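Local coordinates for archaeal flagellar ATP-binding protein FlaH (Methanocaldococcus jannaschii DSM 2661, PDB 4WIA) that probably binds ATP through a KaiC-like P-loop fold and, as a component of the archaellum, the archaeal motility apparatus, may regulate its assembly, at residues E120-A134 with K157-P169. Residues are numbered along the deposited sequence; the frame is centred on the assembly and turned at random.
Sequences EKDVIIFDSISALIA and KIIICTVNPKELP. With SO4 (sulfate ion), chain F.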
loop_
_atom_site.group_PDB
_atom_site.type_symbol
_atom_site.label_atom_id
_atom_site.label_comp_id
_atom_site.label_asym_id
_atom_site.label_seq_id
_atom_site.Cartn_x
_atom_site.Cartn_y
_atom_site.Cartn_z
ATOM N N GLU A 120 5.913 -21.481 -4.438
ATOM C CA GLU A 120 6.192 -20.710 -3.222
ATOM C C GLU A 120 5.475 -19.357 -3.251
ATOM O O GLU A 120 5.330 -18.748 -2.234
ATOM C CB GLU A 120 7.692 -20.460 -3.052
ATOM C CG GLU A 120 8.590 -21.700 -3.144
ATOM C CD GLU A 120 10.062 -21.292 -3.090
ATOM O OE1 GLU A 120 10.777 -21.773 -2.207
ATOM O OE2 GLU A 120 10.480 -20.445 -3.907
ATOM N N LYS A 121 4.986 -18.896 -4.389
ATOM C CA LYS A 121 4.323 -17.589 -4.435
ATOM C C LYS A 121 2.850 -17.708 -4.180
ATOM O O LYS A 121 2.327 -18.835 -4.154
ATOM C CB LYS A 121 4.548 -16.911 -5.792
ATOM C CG LYS A 121 5.986 -16.828 -6.236
ATOM C CD LYS A 121 6.869 -16.280 -5.145
ATOM C CE LYS A 121 8.196 -15.845 -5.728
ATOM N NZ LYS A 121 9.162 -15.558 -4.634
ATOM N N ASP A 122 2.177 -16.554 -3.933
ATOM C CA ASP A 122 0.747 -16.545 -3.576
ATOM C C ASP A 122 -0.080 -16.829 -4.776
ATOM O O ASP A 122 -1.123 -17.455 -4.681
ATOM C CB ASP A 122 0.315 -15.225 -2.973
ATOM C CG ASP A 122 1.107 -14.860 -1.741
ATOM O OD1 ASP A 122 1.306 -15.751 -0.875
ATOM O OD2 ASP A 122 1.573 -13.699 -1.679
ATOM N N VAL A 123 0.383 -16.428 -5.931
ATOM C CA VAL A 123 -0.429 -16.460 -7.114
ATOM C C VAL A 123 0.413 -17.010 -8.208
ATOM O O VAL A 123 1.518 -16.518 -8.408
ATOM C CB VAL A 123 -0.862 -15.019 -7.515
ATOM C CG1 VAL A 123 -1.681 -15.030 -8.785
ATOM C CG2 VAL A 123 -1.689 -14.371 -6.401
ATOM N N ILE A 124 -0.122 -17.962 -8.976
ATOM C CA ILE A 124 0.623 -18.521 -10.085
ATOM C C ILE A 124 -0.153 -18.408 -11.365
ATOM O O ILE A 124 -1.270 -18.892 -11.466
ATOM C CB ILE A 124 0.962 -20.009 -9.820
ATOM C CG1 ILE A 124 1.726 -20.147 -8.483
ATOM C CG2 ILE A 124 1.792 -20.576 -10.947
ATOM C CD1 ILE A 124 0.846 -20.453 -7.303
ATOM N N ILE A 125 0.472 -17.813 -12.383
ATOM C CA ILE A 125 -0.219 -17.544 -13.636
ATOM C C ILE A 125 0.405 -18.389 -14.766
ATOM O O ILE A 125 1.603 -18.290 -14.947
ATOM C CB ILE A 125 -0.079 -16.054 -13.947
ATOM C CG1 ILE A 125 -0.813 -15.238 -12.878
ATOM C CG2 ILE A 125 -0.647 -15.723 -15.308
ATOM C CD1 ILE A 125 -0.675 -13.731 -12.933
ATOM N N PHE A 126 -0.415 -19.102 -15.568
ATOM C CA PHE A 126 0.052 -19.745 -16.759
ATOM C C PHE A 126 -0.591 -19.120 -17.983
ATOM O O PHE A 126 -1.768 -19.316 -18.231
ATOM C CB PHE A 126 -0.252 -21.253 -16.752
ATOM C CG PHE A 126 0.348 -21.959 -15.572
ATOM C CD1 PHE A 126 1.648 -22.336 -15.596
ATOM C CD2 PHE A 126 -0.355 -22.119 -14.409
ATOM C CE1 PHE A 126 2.261 -22.941 -14.514
ATOM C CE2 PHE A 126 0.253 -22.697 -13.310
ATOM C CZ PHE A 126 1.578 -23.095 -13.370
ATOM N N ASP A 127 0.203 -18.388 -18.758
ATOM C CA ASP A 127 -0.294 -17.748 -19.945
ATOM C C ASP A 127 0.614 -18.191 -21.094
ATOM O O ASP A 127 1.582 -17.489 -21.378
ATOM C CB ASP A 127 -0.214 -16.224 -19.725
ATOM C CG ASP A 127 -0.665 -15.428 -20.935
ATOM O OD1 ASP A 127 -1.465 -15.990 -21.715
ATOM O OD2 ASP A 127 -0.240 -14.249 -21.089
ATOM N N SER A 128 0.374 -19.325 -21.762
ATOM C CA SER A 128 -0.887 -20.021 -21.931
ATOM C C SER A 128 -0.792 -21.460 -21.421
ATOM O O SER A 128 0.153 -22.195 -21.755
ATOM C CB SER A 128 -1.142 -20.044 -23.443
ATOM O OG SER A 128 -2.045 -21.056 -23.878
ATOM N N ILE A 129 -1.783 -21.881 -20.653
ATOM C CA ILE A 129 -1.868 -23.262 -20.265
ATOM C C ILE A 129 -2.315 -24.094 -21.474
ATOM O O ILE A 129 -1.853 -25.221 -21.641
ATOM C CB ILE A 129 -2.773 -23.488 -19.055
ATOM C CG1 ILE A 129 -2.433 -24.790 -18.352
ATOM C CG2 ILE A 129 -4.217 -23.560 -19.481
ATOM C CD1 ILE A 129 -1.030 -24.886 -17.797
ATOM N N SER A 130 -3.128 -23.521 -22.361
ATOM C CA SER A 130 -3.554 -24.250 -23.561
ATOM C C SER A 130 -2.371 -24.611 -24.484
ATOM O O SER A 130 -2.320 -25.740 -24.998
ATOM C CB SER A 130 -4.678 -23.532 -24.330
ATOM O OG SER A 130 -4.248 -22.341 -24.958
ATOM N N ALA A 131 -1.402 -23.707 -24.661
ATOM C CA ALA A 131 -0.200 -24.038 -25.445
ATOM C C ALA A 131 0.617 -25.153 -24.771
ATOM O O ALA A 131 1.126 -26.058 -25.449
ATOM C CB ALA A 131 0.662 -22.825 -25.660
ATOM N N LEU A 132 0.724 -25.130 -23.444
ATOM C CA LEU A 132 1.495 -26.154 -22.720
ATOM C C LEU A 132 0.848 -27.528 -22.795
ATOM O O LEU A 132 1.550 -28.536 -22.900
ATOM C CB LEU A 132 1.645 -25.747 -21.262
ATOM C CG LEU A 132 2.530 -24.525 -21.019
ATOM C CD1 LEU A 132 2.411 -23.996 -19.598
ATOM C CD2 LEU A 132 4.004 -24.799 -21.314
ATOM N N ILE A 133 -0.481 -27.594 -22.722
ATOM C CA ILE A 133 -1.171 -28.864 -22.910
ATOM C C ILE A 133 -1.018 -29.345 -24.353
ATOM O O ILE A 133 -0.571 -30.466 -24.597
ATOM C CB ILE A 133 -2.661 -28.770 -22.548
ATOM C CG1 ILE A 133 -2.767 -28.414 -21.057
ATOM C CG2 ILE A 133 -3.370 -30.092 -22.862
ATOM C CD1 ILE A 133 -4.126 -27.913 -20.573
ATOM N N ALA A 134 -1.373 -28.489 -25.305
ATOM C CA ALA A 134 -1.429 -28.871 -26.714
ATOM C C ALA A 134 -0.092 -29.370 -27.225
ATOM O O ALA A 134 -0.063 -30.144 -28.161
ATOM C CB ALA A 134 -1.913 -27.706 -27.562
ATOM N N LYS A 157 -3.556 -20.830 -2.275
ATOM C CA LYS A 157 -2.981 -20.182 -3.424
ATOM C C LYS A 157 -4.040 -19.890 -4.464
ATOM O O LYS A 157 -5.104 -20.491 -4.480
ATOM C CB LYS A 157 -1.944 -21.085 -4.118
ATOM C CG LYS A 157 -0.969 -21.853 -3.255
ATOM C CD LYS A 157 0.129 -20.941 -2.801
ATOM C CE LYS A 157 1.154 -21.687 -1.990
ATOM N NZ LYS A 157 2.208 -20.684 -1.883
ATOM N N ILE A 158 -3.670 -19.025 -5.375
ATOM C CA ILE A 158 -4.502 -18.704 -6.485
ATOM C C ILE A 158 -3.803 -19.082 -7.770
ATOM O O ILE A 158 -2.665 -18.760 -7.924
ATOM C CB ILE A 158 -4.796 -17.185 -6.499
ATOM C CG1 ILE A 158 -5.719 -16.864 -5.333
ATOM C CG2 ILE A 158 -5.447 -16.778 -7.815
ATOM C CD1 ILE A 158 -5.730 -15.403 -4.918
ATOM N N ILE A 159 -4.515 -19.736 -8.685
ATOM C CA ILE A 159 -3.964 -20.054 -9.985
ATOM C C ILE A 159 -4.788 -19.467 -11.114
ATOM O O ILE A 159 -5.997 -19.507 -11.092
ATOM C CB ILE A 159 -3.809 -21.583 -10.166
ATOM C CG1 ILE A 159 -2.729 -22.068 -9.227
ATOM C CG2 ILE A 159 -3.421 -21.944 -11.590
ATOM C CD1 ILE A 159 -2.571 -23.562 -9.172
ATOM N N ILE A 160 -4.107 -18.942 -12.125
ATOM C CA ILE A 160 -4.775 -18.295 -13.199
ATOM C C ILE A 160 -4.177 -18.825 -14.486
ATOM O O ILE A 160 -2.993 -18.680 -14.663
ATOM C CB ILE A 160 -4.535 -16.732 -13.118
ATOM C CG1 ILE A 160 -4.977 -16.184 -11.767
ATOM C CG2 ILE A 160 -5.287 -16.036 -14.221
ATOM C CD1 ILE A 160 -4.718 -14.685 -11.537
ATOM N N CYS A 161 -5.001 -19.351 -15.402
ATOM C CA CYS A 161 -4.534 -19.789 -16.707
ATOM C C CYS A 161 -5.295 -19.132 -17.835
ATOM O O CYS A 161 -6.493 -18.880 -17.746
ATOM C CB CYS A 161 -4.740 -21.273 -16.889
ATOM S SG CYS A 161 -4.102 -22.378 -15.614
ATOM N N THR A 162 -4.608 -18.902 -18.943
ATOM C CA THR A 162 -5.304 -18.570 -20.167
ATOM C C THR A 162 -5.422 -19.809 -21.076
ATOM O O THR A 162 -4.530 -20.638 -21.126
ATOM C CB THR A 162 -4.618 -17.436 -20.905
ATOM O OG1 THR A 162 -3.356 -17.874 -21.379
ATOM C CG2 THR A 162 -4.394 -16.232 -19.954
ATOM N N VAL A 163 -6.512 -19.843 -21.826
ATOM C CA VAL A 163 -6.816 -20.904 -22.716
ATOM C C VAL A 163 -7.256 -20.317 -24.051
ATOM O O VAL A 163 -8.179 -19.489 -24.088
ATOM C CB VAL A 163 -7.994 -21.688 -22.136
ATOM C CG1 VAL A 163 -8.556 -22.679 -23.165
ATOM C CG2 VAL A 163 -7.593 -22.397 -20.860
ATOM N N ASN A 164 -6.598 -20.710 -25.136
ATOM C CA ASN A 164 -7.069 -20.391 -26.472
ATOM C C ASN A 164 -7.829 -21.591 -26.989
ATOM O O ASN A 164 -7.243 -22.634 -27.212
ATOM C CB ASN A 164 -5.899 -20.044 -27.382
ATOM C CG ASN A 164 -6.328 -19.763 -28.828
ATOM O OD1 ASN A 164 -7.441 -20.074 -29.257
ATOM N ND2 ASN A 164 -5.423 -19.167 -29.588
ATOM N N PRO A 165 -9.148 -21.464 -27.183
ATOM C CA PRO A 165 -9.907 -22.672 -27.503
ATOM C C PRO A 165 -9.545 -23.298 -28.855
ATOM O O PRO A 165 -9.870 -24.460 -29.072
ATOM C CB PRO A 165 -11.377 -22.188 -27.487
ATOM C CG PRO A 165 -11.308 -20.722 -27.724
ATOM C CD PRO A 165 -10.017 -20.278 -27.095
ATOM N N LYS A 166 -8.869 -22.545 -29.731
ATOM C CA LYS A 166 -8.391 -23.080 -31.008
ATOM C C LYS A 166 -7.272 -24.132 -30.900
ATOM O O LYS A 166 -6.904 -24.800 -31.886
ATOM C CB LYS A 166 -7.925 -21.968 -31.926
ATOM C CG LYS A 166 -9.069 -21.212 -32.567
ATOM C CD LYS A 166 -8.604 -19.904 -33.201
ATOM C CE LYS A 166 -9.514 -19.458 -34.322
ATOM N NZ LYS A 166 -9.363 -20.355 -35.500
ATOM N N GLU A 167 -6.726 -24.256 -29.710
ATOM C CA GLU A 167 -5.529 -25.025 -29.518
ATOM C C GLU A 167 -5.923 -26.362 -28.950
ATOM O O GLU A 167 -5.105 -27.252 -28.958
ATOM C CB GLU A 167 -4.579 -24.334 -28.540
ATOM C CG GLU A 167 -3.647 -23.276 -29.127
ATOM C CD GLU A 167 -2.623 -22.717 -28.120
ATOM O OE1 GLU A 167 -1.502 -22.357 -28.549
ATOM O OE2 GLU A 167 -2.908 -22.601 -26.923
ATOM N N LEU A 168 -7.162 -26.518 -28.474
ATOM C CA LEU A 168 -7.580 -27.745 -27.815
ATOM C C LEU A 168 -8.965 -28.171 -28.248
ATOM O O LEU A 168 -9.811 -27.324 -28.548
ATOM C CB LEU A 168 -7.604 -27.543 -26.309
ATOM C CG LEU A 168 -6.299 -27.129 -25.652
ATOM C CD1 LEU A 168 -6.573 -26.889 -24.181
ATOM C CD2 LEU A 168 -5.221 -28.173 -25.827
ATOM N N PRO A 169 -9.206 -29.506 -28.319
ATOM C CA PRO A 169 -10.586 -29.997 -28.531
ATOM C C PRO A 169 -11.554 -29.669 -27.363
ATOM O O PRO A 169 -11.152 -29.472 -26.209
ATOM C CB PRO A 169 -10.431 -31.526 -28.727
ATOM C CG PRO A 169 -9.000 -31.848 -28.482
ATOM C CD PRO A 169 -8.202 -30.580 -28.296
HETATM S S SO4 F . -3.289 -17.067 -27.177
HETATM O O1 SO4 F . -4.722 -16.788 -27.366
HETATM O O2 SO4 F . -2.324 -15.978 -27.527
HETATM O O3 SO4 F . -3.106 -18.175 -28.153
HETATM O O4 SO4 F . -2.928 -17.488 -25.770
HETATM O O HOH W 1 0.784 -18.404 -0.339
#
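Ile125 and Ile160 lie side by side on one face of two adjacent parallel strands, 123-127 and 158-163, in the central sheet of this RecA/KaiC-like P-loop NTPase fold; helix 40-53, which follows the Walker A loop, packs on Ile125 there. Val123 CG1 meets Ile160 CD1 at 4.1 Å. On the other face, covered by helix 142-153, Phe126 holds CG anti to its carbonyl carbon (chi1 -58°), which carries the CD2-CE2 side of the ring to the neighbouring strand: Ile159 CG2 comes in at the ring edge, near its plane, and Cys161 SG approaches CD2 obliquely. Phe149 of helix 142-153 also meets this ring. Just beyond, Ile129 CG2 presses tightly on Cys161 CB at 3.5 Å. Five backbone hydrogen bonds, the first from Ile158 N to Asp122 O and the last from Thr162 N to Phe126 O, join the strands in parallel register. At their N-terminal end Lys157, bent at chi2 (-79°), curls its NZ over Lys121 O at 2.9 Å, above the carbonyl plane; the same amine bonds to Tyr119 O and, through a water, to OD1 of Asp122, whose OD2 accepts from Ser57 N. The C-terminal ends form the polar edge beside the probable nucleotide site. A cis peptide joins Asp127 to Ser128, after which the chain enters helix 129-134. Thr162 OG1 donates to Asp127 OD1 (2.7 Å) on its anti side, while OD2 takes Ser41 OG and Tyr60 OH; by similarity Ser41 binds magnesium, consistent with a Walker B role for Asp127. Ser128 caps helix 129-134, its OG accepting from Ala131 N. A sulfate, probably from the crystallisation liquor and also held by Lys40 and Gln64, takes a hydrogen bond from Asn164 ND2. Farther along, Ser130 OG accepts an almost straight bond from Asn164 N (2.9 Å, 174°).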